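Local coordinates for protein Rho guanine nucleotide exchange factor 11 (Homo sapiens, PDB 5JHH) that probably acts as a guanine nucleotide exchange factor that activates Rho-family GTPases through a helical RhoGEF (DH) domain joined to a PH domain, at residues L46-R51 / L157-L162; A35-T40 / E75-W80; P108-L113 / R202-Y207. All coordinates share one frame; numbering follows the deposited sequence.

Interaction 1: residues L46-R51 / L157-L162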
loop_
_atom_site.group_PDB
_atom_site.type_symbol
_atom_site.label_atom_id
_atom_site.label_comp_id
_atom_site.label_asym_id
_atom_site.label_seq_id
_atom_site.Cartn_x
_atom_site.Cartn_y
_atom_site.Cartn_z
ATOM N N LEU A 46 3.446 10.359 -23.767
ATOM C CA LEU A 46 3.402 11.459 -24.655
ATOM C C LEU A 46 3.594 12.765 -23.885
ATOM O O LEU A 46 4.319 13.611 -24.339
ATOM C CB LEU A 46 2.077 11.441 -25.430
ATOM C CG LEU A 46 1.586 12.792 -25.999
ATOM C CD1 LEU A 46 2.355 13.157 -27.274
ATOM C CD2 LEU A 46 0.064 12.803 -26.219
ATOM N N ILE A 47 2.929 12.955 -22.748
ATOM C CA ILE A 47 2.971 14.250 -22.079
ATOM C C ILE A 47 4.280 14.428 -21.295
ATOM O O ILE A 47 4.765 15.557 -21.174
ATOM C CB ILE A 47 1.793 14.443 -21.107
ATOM C CG1 ILE A 47 0.447 14.377 -21.837
ATOM C CG2 ILE A 47 1.890 15.769 -20.374
ATOM C CD1 ILE A 47 0.285 15.376 -22.956
ATOM N N PHE A 48 4.853 13.332 -20.780
ATOM C CA PHE A 48 6.005 13.445 -19.918
ATOM C C PHE A 48 7.269 12.877 -20.551
ATOM O O PHE A 48 8.216 13.609 -20.856
ATOM C CB PHE A 48 5.717 12.794 -18.576
ATOM C CG PHE A 48 4.625 13.488 -17.777
ATOM C CD1 PHE A 48 4.901 14.610 -17.034
ATOM C CD2 PHE A 48 3.323 13.058 -17.843
ATOM C CE1 PHE A 48 3.906 15.264 -16.337
ATOM C CE2 PHE A 48 2.325 13.670 -17.094
ATOM C CZ PHE A 48 2.609 14.800 -16.371
ATOM N N TYR A 49 7.296 11.568 -20.721
ATOM C CA TYR A 49 8.509 10.859 -21.078
ATOM C C TYR A 49 9.149 11.369 -22.352
ATOM O O TYR A 49 10.311 11.773 -22.341
ATOM C CB TYR A 49 8.252 9.346 -21.209
ATOM C CG TYR A 49 9.478 8.598 -21.666
ATOM C CD1 TYR A 49 10.626 8.578 -20.916
ATOM C CD2 TYR A 49 9.487 7.936 -22.890
ATOM C CE1 TYR A 49 11.782 7.912 -21.357
ATOM C CE2 TYR A 49 10.605 7.265 -23.349
ATOM C CZ TYR A 49 11.748 7.249 -22.573
ATOM O OH TYR A 49 12.822 6.567 -23.031
ATOM N N GLN A 50 8.374 11.409 -23.425
ATOM C CA GLN A 50 8.911 11.808 -24.744
ATOM C C GLN A 50 9.333 13.248 -24.783
ATOM O O GLN A 50 10.342 13.576 -25.402
ATOM C CB GLN A 50 7.916 11.581 -25.862
ATOM C CG GLN A 50 7.538 10.124 -26.033
ATOM C CD GLN A 50 8.662 9.251 -26.522
ATOM O OE1 GLN A 50 9.611 9.713 -27.135
ATOM N NE2 GLN A 50 8.570 7.964 -26.221
ATOM N N ARG A 51 8.616 14.103 -24.066
ATOM C CA ARG A 51 9.003 15.504 -24.003
ATOM C C ARG A 51 10.226 15.714 -23.118
ATOM O O ARG A 51 11.102 16.527 -23.436
ATOM C CB ARG A 51 7.861 16.376 -23.549
ATOM C CG ARG A 51 6.663 16.422 -24.504
ATOM C CD ARG A 51 5.639 17.455 -24.039
ATOM N NE ARG A 51 6.292 18.769 -23.940
ATOM C CZ ARG A 51 6.013 19.731 -23.052
ATOM N NH1 ARG A 51 5.064 19.575 -22.117
ATOM N NH2 ARG A 51 6.722 20.861 -23.094
ATOM N N LEU A 157 -4.430 15.461 -12.555
ATOM C CA LEU A 157 -3.457 14.819 -11.688
ATOM C C LEU A 157 -2.018 15.209 -12.022
ATOM O O LEU A 157 -1.728 15.745 -13.087
ATOM C CB LEU A 157 -3.614 13.337 -11.802
ATOM C CG LEU A 157 -4.952 12.873 -11.239
ATOM C CD1 LEU A 157 -5.102 11.411 -11.644
ATOM C CD2 LEU A 157 -4.991 13.107 -9.718
ATOM N N GLN A 158 -1.126 14.920 -11.095
ATOM C CA GLN A 158 0.290 15.157 -11.274
ATOM C C GLN A 158 0.991 13.896 -11.679
ATOM O O GLN A 158 0.438 12.818 -11.606
ATOM C CB GLN A 158 0.904 15.689 -9.991
ATOM C CG GLN A 158 0.306 17.015 -9.570
ATOM C CD GLN A 158 0.764 17.371 -8.194
ATOM O OE1 GLN A 158 -0.022 17.364 -7.257
ATOM N NE2 GLN A 158 2.058 17.586 -8.045
ATOM N N LEU A 159 2.209 14.055 -12.145
ATOM C CA LEU A 159 3.003 12.944 -12.611
ATOM C C LEU A 159 3.126 11.871 -11.541
ATOM O O LEU A 159 2.896 10.706 -11.818
ATOM C CB LEU A 159 4.368 13.447 -13.046
ATOM C CG LEU A 159 5.410 12.537 -13.716
ATOM C CD1 LEU A 159 6.384 12.049 -12.680
ATOM C CD2 LEU A 159 4.884 11.378 -14.521
ATOM N N ARG A 160 3.388 12.265 -10.304
ATOM C CA ARG A 160 3.467 11.295 -9.220
ATOM C C ARG A 160 2.149 10.561 -8.982
ATOM O O ARG A 160 2.168 9.440 -8.511
ATOM C CB ARG A 160 4.031 11.903 -7.915
ATOM C CG ARG A 160 3.365 13.177 -7.335
ATOM C CD ARG A 160 3.663 13.305 -5.817
ATOM N NE ARG A 160 3.841 11.962 -5.196
ATOM C CZ ARG A 160 4.991 11.450 -4.740
ATOM N NH1 ARG A 160 5.026 10.195 -4.310
ATOM N NH2 ARG A 160 6.106 12.185 -4.713
ATOM N N ASP A 161 1.028 11.146 -9.397
ATOM C CA ASP A 161 -0.257 10.530 -9.209
ATOM C C ASP A 161 -0.550 9.592 -10.355
ATOM O O ASP A 161 -1.451 8.781 -10.227
ATOM C CB ASP A 161 -1.433 11.568 -9.100
ATOM C CG ASP A 161 -1.165 12.717 -8.106
ATOM O OD1 ASP A 161 -0.658 12.470 -6.951
ATOM O OD2 ASP A 161 -1.493 13.901 -8.485
ATOM N N LEU A 162 0.124 9.727 -11.497
ATOM C CA LEU A 162 -0.185 8.909 -12.689
ATOM C C LEU A 162 0.782 7.730 -12.853
ATOM O O LEU A 162 0.436 6.649 -13.343
ATOM C CB LEU A 162 -0.070 9.793 -13.930
ATOM C CG LEU A 162 -1.063 10.954 -14.020
ATOM C CD1 LEU A 162 -0.646 12.041 -14.985
ATOM C CD2 LEU A 162 -2.450 10.432 -14.415
#

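Interaction 2: residues A35-T40 / E75-W80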
loop_
_atom_site.group_PDB
_atom_site.type_symbol
_atom_site.label_atom_id
_atom_site.label_comp_id
_atom_site.label_asym_id
_atom_site.label_seq_id
_atom_site.Cartn_x
_atom_site.Cartn_y
_atom_site.Cartn_z
ATOM N N ALA A 35 -8.321 -0.886 -21.162
ATOM C CA ALA A 35 -8.123 0.106 -22.194
ATOM C C ALA A 35 -7.831 1.453 -21.513
ATOM O O ALA A 35 -6.993 2.270 -21.928
ATOM C CB ALA A 35 -9.379 0.210 -23.076
ATOM N N SER A 36 -8.542 1.696 -20.441
ATOM C CA SER A 36 -8.346 2.925 -19.740
ATOM C C SER A 36 -6.900 3.004 -19.189
ATOM O O SER A 36 -6.254 4.022 -19.206
ATOM C CB SER A 36 -9.337 3.011 -18.622
ATOM O OG SER A 36 -9.102 4.256 -18.081
ATOM N N HIS A 37 -6.390 1.879 -18.725
ATOM C CA HIS A 37 -5.073 1.871 -18.136
ATOM C C HIS A 37 -4.014 2.134 -19.190
ATOM O O HIS A 37 -3.124 2.955 -19.041
ATOM C CB HIS A 37 -4.823 0.562 -17.409
ATOM C CG HIS A 37 -3.458 0.479 -16.861
ATOM N ND1 HIS A 37 -2.480 -0.301 -17.437
ATOM C CD2 HIS A 37 -2.863 1.168 -15.874
ATOM C CE1 HIS A 37 -1.344 -0.109 -16.800
ATOM N NE2 HIS A 37 -1.551 0.795 -15.864
ATOM N N LEU A 38 -4.174 1.478 -20.298
ATOM C CA LEU A 38 -3.375 1.747 -21.466
ATOM C C LEU A 38 -3.381 3.212 -21.808
ATOM O O LEU A 38 -2.357 3.786 -22.155
ATOM C CB LEU A 38 -3.876 0.902 -22.612
ATOM C CG LEU A 38 -3.096 0.913 -23.915
ATOM C CD1 LEU A 38 -1.606 0.703 -23.686
ATOM C CD2 LEU A 38 -3.636 -0.188 -24.817
ATOM N N ARG A 39 -4.532 3.849 -21.683
ATOM C CA ARG A 39 -4.609 5.275 -21.970
ATOM C C ARG A 39 -3.668 6.030 -21.053
ATOM O O ARG A 39 -2.885 6.875 -21.508
ATOM C CB ARG A 39 -6.036 5.791 -21.804
ATOM C CG ARG A 39 -6.295 7.145 -22.458
ATOM C CD ARG A 39 -7.337 7.953 -21.675
ATOM N NE ARG A 39 -7.068 9.378 -21.760
ATOM C CZ ARG A 39 -6.630 10.125 -20.751
ATOM N NH1 ARG A 39 -6.419 11.396 -20.945
ATOM N NH2 ARG A 39 -6.424 9.615 -19.544
ATOM N N THR A 40 -3.703 5.692 -19.768
ATOM C CA THR A 40 -2.873 6.373 -18.809
ATOM C C THR A 40 -1.395 6.181 -19.104
ATOM O O THR A 40 -0.608 7.099 -18.963
ATOM C CB THR A 40 -3.169 5.874 -17.403
ATOM O OG1 THR A 40 -4.529 6.122 -17.112
ATOM C CG2 THR A 40 -2.344 6.578 -16.362
ATOM N N GLU A 75 3.545 -2.041 -24.495
ATOM C CA GLU A 75 3.288 -3.203 -25.335
ATOM C C GLU A 75 2.763 -4.467 -24.570
ATOM O O GLU A 75 1.893 -5.170 -25.041
ATOM C CB GLU A 75 4.539 -3.502 -26.139
ATOM C CG GLU A 75 4.386 -4.592 -27.205
ATOM C CD GLU A 75 3.137 -4.440 -28.064
ATOM O OE1 GLU A 75 2.668 -3.295 -28.303
ATOM O OE2 GLU A 75 2.608 -5.497 -28.458
ATOM N N ILE A 76 3.231 -4.709 -23.360
ATOM C CA ILE A 76 2.608 -5.698 -22.508
ATOM C C ILE A 76 1.096 -5.517 -22.505
ATOM O O ILE A 76 0.331 -6.499 -22.610
ATOM C CB ILE A 76 3.006 -5.536 -21.025
ATOM C CG1 ILE A 76 4.454 -5.909 -20.744
ATOM C CG2 ILE A 76 2.080 -6.301 -20.089
ATOM C CD1 ILE A 76 4.810 -7.292 -21.070
ATOM N N HIS A 77 0.658 -4.296 -22.223
ATOM C CA HIS A 77 -0.776 -4.052 -22.066
ATOM C C HIS A 77 -1.533 -3.889 -23.386
ATOM O O HIS A 77 -2.719 -4.228 -23.460
ATOM C CB HIS A 77 -1.069 -2.864 -21.153
ATOM C CG HIS A 77 -0.752 -3.118 -19.728
ATOM N ND1 HIS A 77 -1.627 -3.744 -18.876
ATOM C CD2 HIS A 77 0.346 -2.827 -18.991
ATOM C CE1 HIS A 77 -1.085 -3.834 -17.680
ATOM N NE2 HIS A 77 0.120 -3.304 -17.729
ATOM N N ASN A 78 -0.887 -3.341 -24.391
ATOM C CA ASN A 78 -1.528 -3.149 -25.676
ATOM C C ASN A 78 -1.807 -4.501 -26.342
ATOM O O ASN A 78 -2.911 -4.746 -26.795
ATOM C CB ASN A 78 -0.613 -2.325 -26.542
ATOM C CG ASN A 78 -1.148 -2.107 -27.949
ATOM O OD1 ASN A 78 -2.160 -1.457 -28.156
ATOM N ND2 ASN A 78 -0.436 -2.633 -28.916
ATOM N N SER A 79 -0.836 -5.395 -26.318
ATOM C CA SER A 79 -1.025 -6.707 -26.882
ATOM C C SER A 79 -2.217 -7.363 -26.225
ATOM O O SER A 79 -3.104 -7.846 -26.889
ATOM C CB SER A 79 0.237 -7.569 -26.752
ATOM O OG SER A 79 0.575 -7.819 -25.384
ATOM N N TRP A 80 -2.268 -7.346 -24.909
ATOM C CA TRP A 80 -3.383 -7.967 -24.212
ATOM C C TRP A 80 -4.697 -7.274 -24.584
ATOM O O TRP A 80 -5.710 -7.901 -24.877
ATOM C CB TRP A 80 -3.171 -7.915 -22.687
ATOM C CG TRP A 80 -3.957 -8.926 -21.947
ATOM C CD1 TRP A 80 -4.186 -10.197 -22.348
ATOM C CD2 TRP A 80 -4.582 -8.790 -20.654
ATOM N NE1 TRP A 80 -4.922 -10.865 -21.408
ATOM C CE2 TRP A 80 -5.194 -10.021 -20.366
ATOM C CE3 TRP A 80 -4.738 -7.724 -19.743
ATOM C CZ2 TRP A 80 -5.900 -10.257 -19.166
ATOM C CZ3 TRP A 80 -5.425 -7.935 -18.572
ATOM C CH2 TRP A 80 -6.009 -9.211 -18.285
#

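Interaction 3: residues P108-L113 / R202-Y207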
loop_
_atom_site.group_PDB
_atom_site.type_symbol
_atom_site.label_atom_id
_atom_site.label_comp_id
_atom_site.label_asym_id
_atom_site.label_seq_id
_atom_site.Cartn_x
_atom_site.Cartn_y
_atom_site.Cartn_z
ATOM N N PRO A 108 5.275 -18.209 -19.428
ATOM C CA PRO A 108 6.181 -17.223 -19.934
ATOM C C PRO A 108 5.608 -15.809 -19.789
ATOM O O PRO A 108 6.372 -14.878 -19.551
ATOM C CB PRO A 108 6.324 -17.604 -21.407
ATOM C CG PRO A 108 6.200 -19.109 -21.391
ATOM C CD PRO A 108 5.066 -19.316 -20.396
ATOM N N ALA A 109 4.297 -15.683 -19.923
ATOM C CA ALA A 109 3.652 -14.411 -20.010
ATOM C C ALA A 109 3.678 -13.759 -18.649
ATOM O O ALA A 109 3.805 -12.559 -18.539
ATOM C CB ALA A 109 2.217 -14.542 -20.484
ATOM N N ARG A 110 3.621 -14.596 -17.625
ATOM C CA ARG A 110 3.776 -14.144 -16.253
ATOM C C ARG A 110 5.204 -13.673 -15.996
ATOM O O ARG A 110 5.411 -12.626 -15.382
ATOM C CB ARG A 110 3.421 -15.223 -15.252
ATOM C CG ARG A 110 4.176 -15.036 -13.943
ATOM C CD ARG A 110 3.668 -15.812 -12.748
ATOM N NE ARG A 110 4.544 -15.504 -11.642
ATOM C CZ ARG A 110 4.933 -16.369 -10.707
ATOM N NH1 ARG A 110 4.408 -17.575 -10.623
ATOM N NH2 ARG A 110 5.821 -15.997 -9.815
ATOM N N GLU A 111 6.184 -14.441 -16.442
ATOM C CA GLU A 111 7.569 -14.075 -16.201
ATOM C C GLU A 111 7.825 -12.685 -16.804
ATOM O O GLU A 111 8.423 -11.824 -16.151
ATOM C CB GLU A 111 8.534 -15.100 -16.823
ATOM C CG GLU A 111 8.442 -16.506 -16.248
ATOM C CD GLU A 111 8.844 -16.554 -14.802
ATOM O OE1 GLU A 111 9.778 -15.810 -14.415
ATOM O OE2 GLU A 111 8.222 -17.282 -14.038
ATOM N N GLU A 112 7.387 -12.502 -18.047
ATOM C CA GLU A 112 7.567 -11.242 -18.762
ATOM C C GLU A 112 6.898 -10.071 -18.025
ATOM O O GLU A 112 7.559 -9.054 -17.769
ATOM C CB GLU A 112 7.035 -11.361 -20.182
ATOM C CG GLU A 112 7.106 -10.081 -20.981
ATOM C CD GLU A 112 6.537 -10.208 -22.408
ATOM O OE1 GLU A 112 5.525 -10.931 -22.629
ATOM O OE2 GLU A 112 7.092 -9.552 -23.327
ATOM N N LEU A 113 5.644 -10.251 -17.593
ATOM C CA LEU A 113 4.882 -9.178 -16.960
ATOM C C LEU A 113 5.504 -8.785 -15.635
ATOM O O LEU A 113 5.675 -7.591 -15.360
ATOM C CB LEU A 113 3.439 -9.579 -16.727
ATOM C CG LEU A 113 2.602 -8.631 -15.864
ATOM C CD1 LEU A 113 2.546 -7.169 -16.311
ATOM C CD2 LEU A 113 1.190 -9.150 -15.847
ATOM N N ARG A 202 -1.541 -13.101 -7.949
ATOM C CA ARG A 202 -1.044 -12.866 -6.592
ATOM C C ARG A 202 0.457 -12.990 -6.483
ATOM O O ARG A 202 1.132 -12.194 -5.808
ATOM C CB ARG A 202 -1.697 -13.806 -5.602
ATOM C CG ARG A 202 -3.124 -13.357 -5.319
ATOM C CD ARG A 202 -3.775 -14.186 -4.219
ATOM N NE ARG A 202 -5.167 -13.822 -4.083
ATOM C CZ ARG A 202 -6.184 -14.689 -4.068
ATOM N NH1 ARG A 202 -5.973 -16.003 -4.147
ATOM N NH2 ARG A 202 -7.424 -14.230 -3.947
ATOM N N GLU A 203 0.956 -14.007 -7.142
ATOM C CA GLU A 203 2.388 -14.329 -7.180
ATOM C C GLU A 203 3.179 -13.217 -7.893
ATOM O O GLU A 203 4.258 -12.812 -7.489
ATOM C CB GLU A 203 2.515 -15.650 -7.921
ATOM C CG GLU A 203 3.435 -16.653 -7.286
ATOM C CD GLU A 203 3.203 -16.905 -5.822
ATOM O OE1 GLU A 203 2.112 -17.386 -5.481
ATOM O OE2 GLU A 203 4.158 -16.655 -5.037
ATOM N N ILE A 204 2.563 -12.650 -8.911
ATOM C CA ILE A 204 3.164 -11.538 -9.604
ATOM C C ILE A 204 3.231 -10.355 -8.661
ATOM O O ILE A 204 4.204 -9.639 -8.634
ATOM C CB ILE A 204 2.323 -11.193 -10.844
ATOM C CG1 ILE A 204 2.581 -12.225 -11.934
ATOM C CG2 ILE A 204 2.593 -9.802 -11.313
ATOM C CD1 ILE A 204 1.566 -12.107 -13.059
ATOM N N LEU A 205 2.185 -10.119 -7.902
ATOM C CA LEU A 205 2.217 -9.011 -6.936
ATOM C C LEU A 205 3.268 -9.216 -5.857
ATOM O O LEU A 205 3.935 -8.263 -5.409
ATOM C CB LEU A 205 0.844 -8.829 -6.291
ATOM C CG LEU A 205 -0.173 -8.233 -7.266
ATOM C CD1 LEU A 205 -1.617 -8.498 -6.869
ATOM C CD2 LEU A 205 0.035 -6.736 -7.435
ATOM N N LYS A 206 3.459 -10.462 -5.454
ATOM C CA LYS A 206 4.474 -10.753 -4.458
ATOM C C LYS A 206 5.854 -10.491 -5.004
ATOM O O LYS A 206 6.724 -9.985 -4.269
ATOM C CB LYS A 206 4.371 -12.194 -3.962
ATOM C CG LYS A 206 3.202 -12.431 -3.005
ATOM C CD LYS A 206 3.166 -13.910 -2.604
ATOM C CE LYS A 206 1.754 -14.493 -2.576
ATOM N NZ LYS A 206 1.740 -15.978 -2.475
ATOM N N TYR A 207 6.035 -10.791 -6.276
ATOM C CA TYR A 207 7.302 -10.554 -6.939
ATOM C C TYR A 207 7.592 -9.057 -7.049
ATOM O O TYR A 207 8.688 -8.618 -6.752
ATOM C CB TYR A 207 7.265 -11.199 -8.336
ATOM C CG TYR A 207 8.512 -11.060 -9.172
ATOM C CD1 TYR A 207 8.803 -9.868 -9.795
ATOM C CD2 TYR A 207 9.369 -12.137 -9.402
ATOM C CE1 TYR A 207 9.942 -9.734 -10.574
ATOM C CE2 TYR A 207 10.506 -12.009 -10.204
ATOM C CZ TYR A 207 10.778 -10.799 -10.769
ATOM O OH TYR A 207 11.880 -10.556 -11.536
#

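Interaction 1: residues L46-R51 / L157-L162
The contact of F48 with L159 and L162 is a buried, purely apolar one inside the helical RhoGEF (DH) domain, where one aromatic ring of the long helix 18-54 meets the short turn at 157-162. Together the segments bury 139 Å² of surface, and all three touching residues are buried. L159 makes most of the contact with the ring. Its CD2 lies 4.0 Å from the centroid of the F48 ring and 13° off the ring normal, which meets the geometry of a CH-pi contact over the face. The rest of the branch follows the same face outward: L159 CG is 3.9 Å from F48 CD1, and L159 CB is 3.8 Å from F48 CE1. The two side chains therefore lie alongside one another, pointing in opposite directions. On the other face of the ring sits I47 CG2, from the same helix, 3.9 Å above the plane and toward the rim, so the phenyl is clamped between two aliphatic groups. With CG anti to its own carbonyl carbon (chi1 -65°), F48 reaches out toward the turn. L162 comes in obliquely, CD1 4.0 Å from F48 CE2, and its side chain crosses that of F48 at about a right angle. The turn is braced from within by the carboxylate of D161, whose OD2 accepts the backbone N of Q158 at 2.8 Å, while E149 of helix 139-150 accepts the N of L159. L157, R160 and D161 pack against the chain of another protein, consistent with this flank being part of the surface that receives the partner, while the F48 cluster lies on the inner side. Around the cluster, helix 139-150 adds A148 beside F48 and M145 beside L159, helix 124-137 brings L128 to L159, and L44, one turn earlier on helix 18-54, touches both leucines.

Interaction 2: residues A35-T40 / E75-W80
Within the helical bundle of the RhoGEF domain, H37 and L38 of helix 18-54 pack on H77 and N78 of helix 70-89. The two short segments run nearly antiparallel, at 149°, with their axes 9.7 Å apart at closest approach. The CA atoms of L38 and H77 mark the tightest point of the backbones, 6.4 Å apart. Two imidazoles carry one half of the contact in an edge-to-face (T-shaped) pair. The edge of H37 is directed at the face of H77, with centroids 4.6 Å apart and planes inclined at 66°. I76 CG2 covers the opposite face of H77, 4.0 Å above the plane, so this ring is sandwiched. The other half is apolar against backbone: L38 reaches across with CD2 to 3.7 Å from N78 CA, and the same methyl lies 3.9 Å from N78 OD1. The ND2 end of the N78 amide points away from L38 and donates to E75 OE1 at 3.2 Å, while OD1 has a weak hydrogen bond with R42. The polar edge of H77 is held at both nitrogens, ND1 by E34 and NE2 by E166 of helix 165-182, which fixes the rotation of the ring and presents its face to H37. Gripped by two carboxylates in a buried setting, H77 would probably be biased toward its doubly protonated, cationic form.

Interaction 3: residues P108-L113 / R202-Y207
Segments 108-113 and 202-207 are both helical and run in roughly the same direction, their axes inclined by 29° with a closest approach of 10.4 Å. R110 and I204 hold the nearest backbone positions, CA to CA 7.2 Å. These two residues also carry most of the contact. The R110 chain is extended from CG to NE, with CG anti to the backbone N (chi1 153°), and it slides past I204 in the opposite direction: R110 CG lies 3.8 Å from I204 CG1, and the same I204 carbon is 3.8 Å from R110 NE. Farther out, the flat guanidinium is laid over the aliphatic base of E203. E203 CB stands 3.7 Å above the guanidinium plane, over its centre, and E203 CG is 3.5 Å from R110 NH2. The meeting is therefore of a guanidinium face with methylenes. It is not an ion pair, because R110 NH2 and E203 OE2 stay 5.1 Å apart. This pairing belongs to the helical bundle of the RhoGEF domain, where helix 107-121 packs along helix 189-227, the long helix that leads on toward the PH domain. Bent at chi2 (50°), the E203 side chain carries its carboxylate away from R110 and into a weak salt bridge with K206, one turn on in the same helix. R110 finds its hydrogen bonds elsewhere, NH1 with Q200 and NE with Q114, and these hold the guanidinium flat over E203. On the inner side, L113 crosses I204 at about a right angle, CD2 to CD1 4.1 Å. F105 of helix 98-105 touches both of these residues, and L170 of helix 165-182 touches L113. R202, L205 and K206 pack against aromatic side chains on the chain of another protein.

All three contacts lie within the one RhoGEF domain; interactions 2 and 3 each pair two helices, whereas interaction 1 sets a helix against a short turn. Interactions 1 and 2 are buried and share helix 18-54, with centres about 16 Å apart and a direct touch between L162 and T40. Interaction 3, about 17 Å from interaction 2 between centres, is only partly buried; I76 of 75-80 packs on E112 and L113 of 108-113 and so joins the two. The chemistry shifts accordingly: aliphatic groups on a phenyl in interaction 1, a pair of buried imidazoles, one of them, H77, bonded to two carboxylates, in interaction 2, and a guanidinium over methylenes in interaction 3.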